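Local coordinates for protein membrane attack complex assembly inhibitor BGA71 (Borreliella bavariensis, PDB 6FMH) that inhibits assembly of the complement membrane attack complex and, as an outer surface protein of a Lyme disease spirochaete, probably helps the bacterium evade complement killing, at residues A43-D48 with E98-I103; I76-E81 with D160-D165; L83-N88 with D174-Y179; R93-E98 with Y179-Y184. All blocks are in the same frame, centred on the assembly; numbering follows the deposited sequence.

Contact 1. Residues A43-D48 with E98-I103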
loop_
_atom_site.group_PDB
_atom_site.type_symbol
_atom_site.label_atom_id
_atom_site.label_comp_id
_atom_site.label_asym_id
_atom_site.label_seq_id
_atom_site.Cartn_x
_atom_site.Cartn_y
_atom_site.Cartn_z
ATOM N N ALA A 43 11.972 14.299 14.822
ATOM C CA ALA A 43 11.490 14.541 16.190
ATOM C C ALA A 43 10.913 15.922 16.361
ATOM O O ALA A 43 9.802 16.088 16.858
ATOM C CB ALA A 43 12.618 14.340 17.195
ATOM N N THR A 44 11.695 16.926 15.986
ATOM C CA THR A 44 11.254 18.337 16.037
ATOM C C THR A 44 9.888 18.624 15.383
ATOM O O THR A 44 9.094 19.402 15.927
ATOM C CB THR A 44 12.329 19.253 15.394
ATOM O OG1 THR A 44 13.592 19.077 16.072
ATOM C CG2 THR A 44 11.931 20.731 15.440
ATOM N N PHE A 45 9.597 17.954 14.279
ATOM C CA PHE A 45 8.274 18.077 13.618
ATOM C C PHE A 45 7.171 17.318 14.352
ATOM O O PHE A 45 6.005 17.709 14.305
ATOM C CB PHE A 45 8.345 17.569 12.188
ATOM C CG PHE A 45 9.304 18.339 11.359
ATOM C CD1 PHE A 45 8.908 19.532 10.758
ATOM C CD2 PHE A 45 10.651 17.956 11.299
ATOM C CE1 PHE A 45 9.808 20.286 10.059
ATOM C CE2 PHE A 45 11.560 18.734 10.620
ATOM C CZ PHE A 45 11.142 19.895 9.996
ATOM N N LYS A 46 7.561 16.219 15.004
ATOM C CA LYS A 46 6.691 15.423 15.840
ATOM C C LYS A 46 6.269 16.196 17.069
ATOM O O LYS A 46 5.140 16.128 17.509
ATOM C CB LYS A 46 7.414 14.134 16.277
ATOM C CG LYS A 46 7.369 12.970 15.292
ATOM C CD LYS A 46 7.615 11.674 16.025
ATOM C CE LYS A 46 7.634 10.443 15.097
ATOM N NZ LYS A 46 8.768 9.508 15.311
ATOM N N ALA A 47 7.174 16.988 17.611
ATOM C CA ALA A 47 6.888 17.757 18.824
ATOM C C ALA A 47 5.990 18.951 18.535
ATOM O O ALA A 47 5.535 19.602 19.470
ATOM C CB ALA A 47 8.181 18.202 19.487
ATOM N N ASP A 48 5.724 19.221 17.250
ATOM C CA ASP A 48 4.920 20.361 16.835
ATOM C C ASP A 48 3.418 20.113 16.989
ATOM O O ASP A 48 2.870 19.177 16.437
ATOM C CB ASP A 48 5.253 20.705 15.381
ATOM C CG ASP A 48 4.428 21.857 14.843
ATOM O OD1 ASP A 48 3.552 22.316 15.568
ATOM O OD2 ASP A 48 4.596 22.267 13.690
ATOM N N GLU A 98 7.383 23.472 4.455
ATOM C CA GLU A 98 7.099 23.343 3.024
ATOM C C GLU A 98 7.996 22.292 2.355
ATOM O O GLU A 98 7.527 21.474 1.597
ATOM C CB GLU A 98 7.187 24.714 2.312
ATOM C CG GLU A 98 5.852 25.430 2.350
ATOM C CD GLU A 98 5.917 26.895 1.975
ATOM O OE1 GLU A 98 6.586 27.255 0.972
ATOM O OE2 GLU A 98 5.189 27.664 2.626
ATOM N N PHE A 99 9.302 22.347 2.622
ATOM C CA PHE A 99 10.212 21.320 2.109
ATOM C C PHE A 99 9.661 19.904 2.419
ATOM O O PHE A 99 9.686 19.025 1.578
ATOM C CB PHE A 99 11.610 21.526 2.710
ATOM C CG PHE A 99 12.564 20.447 2.380
ATOM C CD1 PHE A 99 13.227 20.450 1.168
ATOM C CD2 PHE A 99 12.774 19.381 3.268
ATOM C CE1 PHE A 99 14.119 19.417 0.847
ATOM C CE2 PHE A 99 13.645 18.348 2.938
ATOM C CZ PHE A 99 14.317 18.366 1.729
ATOM N N ILE A 100 9.200 19.718 3.642
ATOM C CA ILE A 100 8.770 18.428 4.155
ATOM C C ILE A 100 7.404 18.042 3.616
ATOM O O ILE A 100 7.249 17.026 2.959
ATOM C CB ILE A 100 8.749 18.459 5.709
ATOM C CG1 ILE A 100 10.129 18.140 6.274
ATOM C CG2 ILE A 100 7.758 17.501 6.317
ATOM C CD1 ILE A 100 10.824 16.956 5.663
ATOM N N TYR A 101 6.409 18.879 3.897
ATOM C CA TYR A 101 5.053 18.558 3.539
ATOM C C TYR A 101 4.720 18.835 2.070
ATOM O O TYR A 101 3.912 18.145 1.512
ATOM C CB TYR A 101 4.071 19.268 4.476
ATOM C CG TYR A 101 4.188 18.864 5.939
ATOM C CD1 TYR A 101 4.010 17.549 6.347
ATOM C CD2 TYR A 101 4.457 19.816 6.919
ATOM C CE1 TYR A 101 4.117 17.194 7.682
ATOM C CE2 TYR A 101 4.554 19.470 8.264
ATOM C CZ TYR A 101 4.395 18.161 8.641
ATOM O OH TYR A 101 4.514 17.841 9.984
ATOM N N GLN A 102 5.342 19.821 1.449
ATOM C CA GLN A 102 4.964 20.204 0.107
ATOM C C GLN A 102 5.805 19.629 -0.982
ATOM O O GLN A 102 5.318 19.332 -2.066
ATOM C CB GLN A 102 4.985 21.720 0.002
ATOM C CG GLN A 102 4.240 22.337 -1.181
ATOM C CD GLN A 102 4.752 23.754 -1.440
ATOM O OE1 GLN A 102 4.833 24.534 -0.495
ATOM N NE2 GLN A 102 5.140 24.082 -2.683
ATOM N N ILE A 103 7.092 19.463 -0.734
ATOM C CA ILE A 103 7.978 18.938 -1.770
ATOM C C ILE A 103 8.240 17.455 -1.578
ATOM O O ILE A 103 8.024 16.676 -2.491
ATOM C CB ILE A 103 9.251 19.767 -1.811
ATOM C CG1 ILE A 103 8.885 21.141 -2.376
ATOM C CG2 ILE A 103 10.374 19.039 -2.569
ATOM C CD1 ILE A 103 9.375 21.501 -3.749
#

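Contact 2. Residues I76-E81 with D160-D165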
loop_
_atom_site.group_PDB
_atom_site.type_symbol
_atom_site.label_atom_id
_atom_site.label_comp_id
_atom_site.label_asym_id
_atom_site.label_seq_id
_atom_site.Cartn_x
_atom_site.Cartn_y
_atom_site.Cartn_z
ATOM N N ILE A 76 21.749 12.030 6.668
ATOM C CA ILE A 76 20.433 12.258 7.190
ATOM C C ILE A 76 20.518 13.197 8.366
ATOM O O ILE A 76 19.599 13.983 8.616
ATOM C CB ILE A 76 19.793 10.931 7.678
ATOM C CG1 ILE A 76 19.458 10.021 6.506
ATOM C CG2 ILE A 76 18.512 11.169 8.489
ATOM C CD1 ILE A 76 19.281 8.574 6.916
ATOM N N ASN A 77 21.551 13.022 9.170
ATOM C CA ASN A 77 21.731 13.881 10.335
ATOM C C ASN A 77 21.987 15.313 9.930
ATOM O O ASN A 77 21.519 16.233 10.565
ATOM C CB ASN A 77 22.871 13.363 11.222
ATOM C CG ASN A 77 22.461 12.223 12.117
ATOM O OD1 ASN A 77 23.150 11.204 12.139
ATOM N ND2 ASN A 77 21.381 12.360 12.867
ATOM N N THR A 78 22.751 15.493 8.881
ATOM C CA THR A 78 23.026 16.838 8.353
ATOM C C THR A 78 21.758 17.517 7.891
ATOM O O THR A 78 21.546 18.724 8.145
ATOM C CB THR A 78 23.965 16.721 7.155
ATOM O OG1 THR A 78 25.069 15.875 7.536
ATOM C CG2 THR A 78 24.476 18.042 6.727
ATOM N N LEU A 79 20.919 16.744 7.201
ATOM C CA LEU A 79 19.681 17.270 6.721
ATOM C C LEU A 79 18.810 17.631 7.905
ATOM O O LEU A 79 18.057 18.602 7.870
ATOM C CB LEU A 79 18.960 16.246 5.836
ATOM C CG LEU A 79 17.562 16.665 5.287
ATOM C CD1 LEU A 79 17.477 18.111 4.822
ATOM C CD2 LEU A 79 17.147 15.777 4.140
ATOM N N LYS A 80 18.875 16.811 8.935
ATOM C CA LYS A 80 18.147 17.074 10.174
ATOM C C LYS A 80 18.552 18.425 10.772
ATOM O O LYS A 80 17.722 19.215 11.193
ATOM C CB LYS A 80 18.432 15.949 11.146
ATOM C CG LYS A 80 17.839 16.149 12.502
ATOM C CD LYS A 80 17.929 14.884 13.364
ATOM C CE LYS A 80 17.465 15.240 14.765
ATOM N NZ LYS A 80 17.328 14.057 15.645
ATOM N N GLU A 81 19.849 18.692 10.786
ATOM C CA GLU A 81 20.313 19.943 11.317
ATOM C C GLU A 81 19.796 21.108 10.461
ATOM O O GLU A 81 19.249 22.083 10.976
ATOM C CB GLU A 81 21.824 19.910 11.444
ATOM C CG GLU A 81 22.482 21.224 11.860
ATOM C CD GLU A 81 23.982 21.066 12.073
ATOM O OE1 GLU A 81 24.343 20.077 12.683
ATOM O OE2 GLU A 81 24.808 21.910 11.646
ATOM N N ASP A 160 26.314 18.370 0.405
ATOM C CA ASP A 160 27.677 18.755 0.157
ATOM C C ASP A 160 27.862 20.269 0.321
ATOM O O ASP A 160 28.830 20.708 0.942
ATOM C CB ASP A 160 28.056 18.397 -1.254
ATOM C CG ASP A 160 28.100 16.967 -1.484
ATOM O OD1 ASP A 160 27.895 16.161 -0.535
ATOM O OD2 ASP A 160 28.318 16.624 -2.658
ATOM N N ASP A 161 26.978 21.047 -0.302
ATOM C CA ASP A 161 27.038 22.502 -0.201
ATOM C C ASP A 161 27.012 22.963 1.229
ATOM O O ASP A 161 27.727 23.873 1.606
ATOM C CB ASP A 161 25.863 23.141 -0.963
ATOM C CG ASP A 161 26.137 23.308 -2.456
ATOM O OD1 ASP A 161 27.266 23.046 -2.933
ATOM O OD2 ASP A 161 25.193 23.697 -3.170
ATOM N N TYR A 162 26.196 22.313 2.021
ATOM C CA TYR A 162 26.077 22.657 3.435
ATOM C C TYR A 162 27.374 22.409 4.185
ATOM O O TYR A 162 27.835 23.259 4.927
ATOM C CB TYR A 162 24.939 21.854 4.079
ATOM C CG TYR A 162 24.650 22.235 5.508
ATOM C CD1 TYR A 162 23.843 23.339 5.799
ATOM C CD2 TYR A 162 25.156 21.473 6.594
ATOM C CE1 TYR A 162 23.568 23.697 7.121
ATOM C CE2 TYR A 162 24.871 21.808 7.882
ATOM C CZ TYR A 162 24.096 22.922 8.141
ATOM O OH TYR A 162 23.811 23.275 9.422
ATOM N N ASN A 163 27.978 21.249 3.963
ATOM C CA ASN A 163 29.221 20.923 4.623
ATOM C C ASN A 163 30.384 21.809 4.212
ATOM O O ASN A 163 31.298 22.058 5.040
ATOM C CB ASN A 163 29.593 19.481 4.375
ATOM C CG ASN A 163 28.707 18.547 5.118
ATOM O OD1 ASN A 163 28.253 18.854 6.207
ATOM N ND2 ASN A 163 28.427 17.402 4.537
ATOM N N LYS A 164 30.356 22.321 2.985
ATOM C CA LYS A 164 31.353 23.280 2.558
ATOM C C LYS A 164 30.965 24.723 2.927
ATOM O O LYS A 164 31.737 25.656 2.698
ATOM C CB LYS A 164 31.669 23.163 1.072
ATOM C CG LYS A 164 32.146 21.772 0.666
ATOM C CD LYS A 164 32.257 21.596 -0.861
ATOM C CE LYS A 164 32.482 20.136 -1.213
ATOM N NZ LYS A 164 32.926 19.875 -2.602
ATOM N N ASP A 165 29.828 24.928 3.576
ATOM C CA ASP A 165 29.334 26.310 3.893
ATOM C C ASP A 165 29.283 27.224 2.663
ATOM O O ASP A 165 29.511 28.426 2.788
ATOM C CB ASP A 165 30.181 26.998 4.991
ATOM C CG ASP A 165 29.497 28.234 5.590
ATOM O OD1 ASP A 165 28.267 28.327 5.644
ATOM O OD2 ASP A 165 30.219 29.146 6.037
#

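Contact 3. Residues L83-N88 with D174-Y179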
loop_
_atom_site.group_PDB
_atom_site.type_symbol
_atom_site.label_atom_id
_atom_site.label_comp_id
_atom_site.label_asym_id
_atom_site.label_seq_id
_atom_site.Cartn_x
_atom_site.Cartn_y
_atom_site.Cartn_z
ATOM N N LEU A 83 17.129 21.279 8.675
ATOM C CA LEU A 83 15.718 21.511 8.882
ATOM C C LEU A 83 15.414 22.058 10.242
ATOM O O LEU A 83 14.533 22.874 10.392
ATOM C CB LEU A 83 14.927 20.238 8.621
ATOM C CG LEU A 83 14.965 19.732 7.175
ATOM C CD1 LEU A 83 14.260 18.411 7.141
ATOM C CD2 LEU A 83 14.352 20.713 6.198
ATOM N N GLU A 84 16.182 21.645 11.240
ATOM C CA GLU A 84 15.988 22.137 12.611
ATOM C C GLU A 84 16.502 23.549 12.835
ATOM O O GLU A 84 15.933 24.311 13.590
ATOM C CB GLU A 84 16.641 21.193 13.601
ATOM C CG GLU A 84 15.804 19.958 13.838
ATOM C CD GLU A 84 16.468 18.945 14.757
ATOM O OE1 GLU A 84 17.575 19.207 15.247
ATOM O OE2 GLU A 84 15.852 17.905 15.028
ATOM N N THR A 85 17.578 23.909 12.169
ATOM C CA THR A 85 17.969 25.315 12.109
ATOM C C THR A 85 16.796 26.173 11.592
ATOM O O THR A 85 16.424 27.153 12.223
ATOM C CB THR A 85 19.161 25.482 11.165
ATOM O OG1 THR A 85 20.166 24.500 11.506
ATOM C CG2 THR A 85 19.746 26.879 11.207
ATOM N N LEU A 86 16.244 25.797 10.440
ATOM C CA LEU A 86 15.207 26.586 9.774
ATOM C C LEU A 86 13.964 26.644 10.640
ATOM O O LEU A 86 13.352 27.710 10.769
ATOM C CB LEU A 86 14.851 26.009 8.389
ATOM C CG LEU A 86 15.903 26.123 7.294
ATOM C CD1 LEU A 86 15.522 25.378 6.022
ATOM C CD2 LEU A 86 16.196 27.567 6.963
ATOM N N TYR A 87 13.625 25.505 11.243
ATOM C CA TYR A 87 12.474 25.387 12.128
ATOM C C TYR A 87 12.627 26.261 13.366
ATOM O O TYR A 87 11.690 26.929 13.787
ATOM C CB TYR A 87 12.305 23.935 12.594
ATOM C CG TYR A 87 11.052 23.667 13.375
ATOM C CD1 TYR A 87 10.987 23.927 14.750
ATOM C CD2 TYR A 87 9.932 23.163 12.760
ATOM C CE1 TYR A 87 9.828 23.708 15.482
ATOM C CE2 TYR A 87 8.789 22.914 13.493
ATOM C CZ TYR A 87 8.740 23.201 14.855
ATOM O OH TYR A 87 7.591 22.973 15.598
ATOM N N ASN A 88 13.811 26.267 13.956
ATOM C CA ASN A 88 14.037 27.071 15.143
ATOM C C ASN A 88 14.120 28.572 14.914
ATOM O O ASN A 88 14.164 29.334 15.888
ATOM C CB ASN A 88 15.272 26.605 15.887
ATOM C CG ASN A 88 15.094 25.263 16.458
ATOM O OD1 ASN A 88 13.977 24.894 16.830
ATOM N ND2 ASN A 88 16.165 24.496 16.536
ATOM N N ASP A 174 19.565 32.878 7.223
ATOM C CA ASP A 174 18.918 33.613 6.142
ATOM C C ASP A 174 19.414 33.167 4.780
ATOM O O ASP A 174 18.641 32.939 3.876
ATOM C CB ASP A 174 19.156 35.105 6.306
ATOM C CG ASP A 174 18.465 35.663 7.545
ATOM O OD1 ASP A 174 17.458 35.121 8.006
ATOM O OD2 ASP A 174 18.932 36.650 8.081
ATOM N N ALA A 175 20.723 32.956 4.681
ATOM C CA ALA A 175 21.309 32.445 3.457
ATOM C C ALA A 175 20.730 31.079 3.221
ATOM O O ALA A 175 20.309 30.771 2.110
ATOM C CB ALA A 175 22.833 32.389 3.549
ATOM N N LEU A 176 20.724 30.262 4.286
ATOM C CA LEU A 176 20.226 28.892 4.210
ATOM C C LEU A 176 18.806 28.876 3.655
ATOM O O LEU A 176 18.521 28.175 2.685
ATOM C CB LEU A 176 20.233 28.245 5.574
ATOM C CG LEU A 176 19.702 26.806 5.615
ATOM C CD1 LEU A 176 20.569 25.916 4.761
ATOM C CD2 LEU A 176 19.688 26.327 7.063
ATOM N N ALA A 177 17.956 29.733 4.226
ATOM C CA ALA A 177 16.568 29.853 3.813
ATOM C C ALA A 177 16.453 30.195 2.333
ATOM O O ALA A 177 15.588 29.642 1.639
ATOM C CB ALA A 177 15.877 30.915 4.612
ATOM N N THR A 178 17.315 31.068 1.843
ATOM C CA THR A 178 17.213 31.457 0.462
ATOM C C THR A 178 17.568 30.289 -0.447
ATOM O O THR A 178 16.877 30.043 -1.443
ATOM C CB THR A 178 18.128 32.650 0.152
ATOM O OG1 THR A 178 17.796 33.703 1.038
ATOM C CG2 THR A 178 18.001 33.123 -1.243
ATOM N N TYR A 179 18.599 29.560 -0.060
ATOM C CA TYR A 179 19.042 28.437 -0.823
ATOM C C TYR A 179 17.925 27.376 -0.942
ATOM O O TYR A 179 17.685 26.828 -2.026
ATOM C CB TYR A 179 20.288 27.859 -0.171
ATOM C CG TYR A 179 20.868 26.659 -0.868
ATOM C CD1 TYR A 179 20.333 25.409 -0.711
ATOM C CD2 TYR A 179 22.022 26.774 -1.621
ATOM C CE1 TYR A 179 20.885 24.319 -1.344
ATOM C CE2 TYR A 179 22.612 25.681 -2.239
ATOM C CZ TYR A 179 22.037 24.462 -2.111
ATOM O OH TYR A 179 22.577 23.391 -2.772
#

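Contact 4. Residues R93-E98 with Y179-Y184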
loop_
_atom_site.group_PDB
_atom_site.type_symbol
_atom_site.label_atom_id
_atom_site.label_comp_id
_atom_site.label_asym_id
_atom_site.label_seq_id
_atom_site.Cartn_x
_atom_site.Cartn_y
_atom_site.Cartn_z
ATOM N N ARG A 93 10.638 29.077 9.739
ATOM C CA ARG A 93 10.039 27.798 10.072
ATOM C C ARG A 93 9.313 27.209 8.854
ATOM O O ARG A 93 9.496 26.046 8.509
ATOM C CB ARG A 93 9.109 27.906 11.264
ATOM C CG ARG A 93 8.848 26.529 11.880
ATOM C CD ARG A 93 7.910 26.497 13.093
ATOM N NE ARG A 93 8.750 26.776 14.283
ATOM C CZ ARG A 93 8.386 26.958 15.557
ATOM N NH1 ARG A 93 7.128 26.954 15.914
ATOM N NH2 ARG A 93 9.314 27.178 16.479
ATOM N N TYR A 94 8.502 28.035 8.196
ATOM C CA TYR A 94 7.616 27.574 7.129
ATOM C C TYR A 94 8.350 26.874 5.999
ATOM O O TYR A 94 7.827 25.984 5.354
ATOM C CB TYR A 94 6.813 28.760 6.568
ATOM C CG TYR A 94 7.581 29.630 5.606
ATOM C CD1 TYR A 94 8.467 30.598 6.060
ATOM C CD2 TYR A 94 7.455 29.446 4.235
ATOM C CE1 TYR A 94 9.184 31.391 5.169
ATOM C CE2 TYR A 94 8.163 30.228 3.324
ATOM C CZ TYR A 94 9.024 31.210 3.797
ATOM O OH TYR A 94 9.735 31.965 2.885
ATOM N N THR A 95 9.547 27.339 5.725
ATOM C CA THR A 95 10.366 26.790 4.689
ATOM C C THR A 95 10.760 25.339 4.986
ATOM O O THR A 95 10.795 24.503 4.067
ATOM C CB THR A 95 11.587 27.670 4.546
ATOM O OG1 THR A 95 11.142 29.007 4.280
ATOM C CG2 THR A 95 12.452 27.190 3.418
ATOM N N SER A 96 10.998 25.006 6.261
ATOM C CA SER A 96 11.260 23.629 6.630
ATOM C C SER A 96 10.020 22.817 6.412
ATOM O O SER A 96 10.061 21.709 5.899
ATOM C CB SER A 96 11.713 23.529 8.105
ATOM O OG SER A 96 10.784 24.126 8.989
ATOM N N LYS A 97 8.897 23.339 6.873
ATOM C CA LYS A 97 7.608 22.639 6.708
ATOM C C LYS A 97 7.255 22.427 5.252
ATOM O O LYS A 97 6.852 21.335 4.861
ATOM C CB LYS A 97 6.485 23.414 7.388
ATOM C CG LYS A 97 6.311 23.030 8.810
ATOM C CD LYS A 97 5.182 23.815 9.452
ATOM C CE LYS A 97 5.171 23.618 10.944
ATOM N NZ LYS A 97 4.914 24.866 11.689
ATOM N N GLU A 98 7.383 23.472 4.455
ATOM C CA GLU A 98 7.099 23.343 3.024
ATOM C C GLU A 98 7.996 22.292 2.355
ATOM O O GLU A 98 7.527 21.474 1.597
ATOM C CB GLU A 98 7.187 24.714 2.312
ATOM C CG GLU A 98 5.852 25.430 2.350
ATOM C CD GLU A 98 5.917 26.895 1.975
ATOM O OE1 GLU A 98 6.586 27.255 0.972
ATOM O OE2 GLU A 98 5.189 27.664 2.626
ATOM N N TYR A 179 18.599 29.560 -0.060
ATOM C CA TYR A 179 19.042 28.437 -0.823
ATOM C C TYR A 179 17.925 27.376 -0.942
ATOM O O TYR A 179 17.685 26.828 -2.026
ATOM C CB TYR A 179 20.288 27.859 -0.171
ATOM C CG TYR A 179 20.868 26.659 -0.868
ATOM C CD1 TYR A 179 20.333 25.409 -0.711
ATOM C CD2 TYR A 179 22.022 26.774 -1.621
ATOM C CE1 TYR A 179 20.885 24.319 -1.344
ATOM C CE2 TYR A 179 22.612 25.681 -2.239
ATOM C CZ TYR A 179 22.037 24.462 -2.111
ATOM O OH TYR A 179 22.577 23.391 -2.772
ATOM N N MET A 180 17.331 27.009 0.192
ATOM C CA MET A 180 16.316 25.988 0.197
ATOM C C MET A 180 15.143 26.455 -0.640
ATOM O O MET A 180 14.580 25.668 -1.410
ATOM C CB MET A 180 15.871 25.698 1.607
ATOM C CG MET A 180 16.907 24.991 2.468
ATOM S SD MET A 180 17.613 23.470 1.878
ATOM C CE MET A 180 16.314 22.379 1.949
ATOM N N LYS A 181 14.802 27.752 -0.546
ATOM C CA LYS A 181 13.739 28.311 -1.376
ATOM C C LYS A 181 14.036 28.189 -2.895
ATOM O O LYS A 181 13.155 27.820 -3.670
ATOM C CB LYS A 181 13.507 29.781 -1.009
ATOM C CG LYS A 181 12.488 29.965 0.088
ATOM C CD LYS A 181 12.246 31.419 0.453
ATOM C CE LYS A 181 13.344 31.951 1.365
ATOM N NZ LYS A 181 13.018 33.298 1.941
ATOM N N GLU A 182 15.258 28.548 -3.307
ATOM C CA GLU A 182 15.625 28.624 -4.729
ATOM C C GLU A 182 15.903 27.223 -5.376
ATOM O O GLU A 182 15.860 27.069 -6.611
ATOM C CB GLU A 182 16.754 29.676 -4.971
ATOM C CG GLU A 182 16.388 31.115 -4.468
ATOM C CD GLU A 182 15.041 31.682 -5.008
ATOM O OE1 GLU A 182 14.883 31.726 -6.245
ATOM O OE2 GLU A 182 14.126 32.095 -4.216
ATOM N N ASN A 183 16.151 26.197 -4.553
ATOM C CA ASN A 183 16.477 24.878 -5.084
ATOM C C ASN A 183 15.367 23.887 -4.893
ATOM O O ASN A 183 15.456 22.750 -5.327
ATOM C CB ASN A 183 17.757 24.399 -4.437
ATOM C CG ASN A 183 18.910 25.262 -4.822
ATOM O OD1 ASN A 183 19.441 25.158 -5.964
ATOM N ND2 ASN A 183 19.399 26.048 -3.881
ATOM N N TYR A 184 14.338 24.289 -4.165
ATOM C CA TYR A 184 13.198 23.425 -3.971
ATOM C C TYR A 184 11.904 24.175 -4.180
ATOM O O TYR A 184 11.018 24.106 -3.354
ATOM C CB TYR A 184 13.318 22.765 -2.582
ATOM C CG TYR A 184 14.603 21.927 -2.478
ATOM C CD1 TYR A 184 14.657 20.655 -3.000
ATOM C CD2 TYR A 184 15.725 22.430 -1.900
ATOM C CE1 TYR A 184 15.798 19.897 -2.909
ATOM C CE2 TYR A 184 16.889 21.698 -1.824
ATOM C CZ TYR A 184 16.929 20.427 -2.323
ATOM O OH TYR A 184 18.102 19.670 -2.203
#

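Contact 1. Residues A43-D48 with E98-I103
Phe-45 reaches from the short helix 43-46 to Ile-100 and Tyr-101 on the long helix 90-123, a buried packing contact within the all-helical BbCRASP-1 domain. The apolar part is the pair Phe-45 and Ile-100: Ile-100 CG1 lies obliquely off one side of the ring plane, near the rim, 4.2 Å from Phe-45 CZ. A looser van der Waals contact brings in a polar atom, Tyr-101 OH, which is 4.4 Å from Phe-45 CB at the base of the side chain. With chi1 at -61°, CG of Phe-45 stands opposite the carbonyl carbon, and the ring continues across the gap from a backbone whose CA remains 9.5 Å from the CA of Ile-100.

Further aromatic and aliphatic groups complete the surroundings. Tyr-87 makes an edge-to-face pair with Phe-45, Leu-83 of helix 73-88 also touches Phe-45, and Ile-61 of helix 55-68 packs on Ile-100. Hydrophobic side chains thus hold the small helix against helices 73-88 and 90-123.

Polar links accompany the packing. Thr-44 OG1 is hydrogen-bonded to Glu-84 OE2, the salt bridge of Lys-46 with Glu-58 reaches helix 55-68, and Asp-48 has a long, weak ion pair with Lys-97.

On the long helix the two contacting residues also brace each other: Ile-100 CG2 sits 3.7 Å above one face of the Tyr-101 ring, over its centre. The backbone widens here into a pi-type turn, in which Glu-98 O accepts both Gln-102 N at 2.7 Å and Ile-103 N at 3.1 Å.

Contact 2. Residues I76-E81 with D160-D165
Tyr-162, close to the C-terminal end of helix 127-163 in the all-helical BbCRASP-1-type fold, extends to helix 73-88 and meets Thr-78 and Glu-81, which lie one turn apart on the same side. The tyrosine has CG anti to its backbone N (chi1 -174°), which sends the ring across the gap; the CA atoms of Thr-78 and Tyr-162 are 8.2 Å apart, and the phenol still passes beyond the threonine to the glutamate.

Thr-78 offers its methyl. CG2 touches Tyr-162 CD2 at 3.5 Å and comes 3.9 Å from Asn-163 OD1, threonine and tyrosine running past each other in opposite senses. The hydroxyl is turned back to its own helix, where OG1 is hydrogen-bonded to Gln-74 O, so the threonine presents carbon to the ring.

The Glu-81 chain is extended as far as its carboxylate, which arrives at the edge of the Tyr-162 ring, near the ring plane. Tyr-162 OH donates to Glu-81 OE2 over 2.8 Å. The bond uses the anti side of the carboxylate and lies 24° out of its plane; carboxylate and ring planes are 75° apart.

Beyond Tyr-162 the helix ends in a Schellman motif: Asp-165 takes positive phi, and its N bonds to Tyr-162 O at 2.9 Å. Its carboxylate continues to Gln-170 N and Thr-171 OG1 in the following loop.

The contact thus combines a methyl against an aromatic ring with a hydrogen bond from a phenol to a carboxylate that is probably ionised; the phenol O-H would stabilise the negative charge, with Glu-81 itself exposed to solvent and the tyrosine buried.

Contact 3. Residues L83-N88 with D174-Y179
Leu-86 and Leu-176 pack against each other where helix 73-88 crosses helix 173-183, the last helix of the all-alpha BbCRASP-1 domain. The segment axes come within 10.2 Å at a signed crossing angle of -110°, so the helices lie steeply across one another and meet in a compact patch instead of along a lengthy seam.

The two leucines approach at a slant, each leading with its CD2 methyl. Leu-86 CD2 lies 3.7 Å from Leu-176 CD2, and each of these methyls is also close to the CG of the other residue, so that the branched ends overlap methyl against branch point. With CG of Leu-86 opposite its carbonyl carbon (chi1 -69°) and CG of Leu-176 opposite its backbone N (chi1 179°), the CD2 branch of each residue is carried to the shared interface.

Leu-86 CD2 has a second neighbour in the facing helix, Ala-177, whose CB is 4.1 Å away. The small alanine lets the methyl come near the backbone as well, and at this point the CA atoms of Leu-86 and Ala-177 are only 6.9 Å apart. Thr-85 adds a lighter touch at the margin, its CG2 lying 4.2 Å from Leu-176 CD2; its hydroxyl is committed to Glu-81 O in its own helix.

Neighbouring turns enlarge the apolar cluster: Leu-86 also touches Val-173 and Met-180, and Ile-169 of the preceding loop packs on Leu-176. In the last helix itself, Asp-174 O accepts two bonds, Thr-178 OG1 and Thr-178 N, each at 3.1 Å and arriving from opposite faces of the carbonyl plane.

Contact 4. Residues R93-E98 with Y179-Y184
Thr-95 and Tyr-94 on helix 90-123 meet Met-180 and Lys-181 on helix 173-183. Thr-95 CG2 packs 4.1 Å from Met-180 CB and 4.3 Å from Lys-181 CG, placing a methyl against the stems of two successive residues. Outside this, Tyr-94 crosses Lys-181 at about a right angle, and its OH lies 3.5 Å from Lys-181 CD, so the phenol oxygen meets the aliphatic part of the lysine.

Tyr-94 reaches this place with CG between its backbone N and carbonyl carbon (chi1 79°), which swings the ring out across Thr-95 toward the neighbouring helix. Thr-95 OG1 is over one face of that ring and Glu-98 CD is at its edge. Lys-181 bends at chi3 towards the phenol.

Further out, Asn-183 ND2 sits over the centre of one face of the Tyr-179 ring and donates to Tyr-179 O (2.6 Å). Tyr-179 OH binds Asp-161 and Thr-158 of helix 127-163, and Tyr-184 touches Leu-155 of the same helix.

With segment axes 10.4 Å apart and inclined by 37°, running in broadly the same direction, this is ordinary helix-helix packing in the BbCRASP-1 fold, joining the last helix to the long helix 90-123.

How the contacts relate
From the N terminus, the chain enters contact 1 at 43-48 and closes that loop at 98-103, after the first segments of contacts 2, 3 and 4 have already left at 76-81, 83-88 and 93-98. These three close in the same order, at 160-165, 174-179 and 179-184, so every pair of contacts crosses and none nests. Contacts 2 and 3 share helix 73-88, contacts 3 and 4 share helix 173-183 and its Tyr-179, and contacts 1 and 4 share helix 90-123 and its Glu-98. Phe-99 and Met-180 touch between contacts 1 and 4. Together they tie the short helix 43-46 and the C-terminal helix into one bundle.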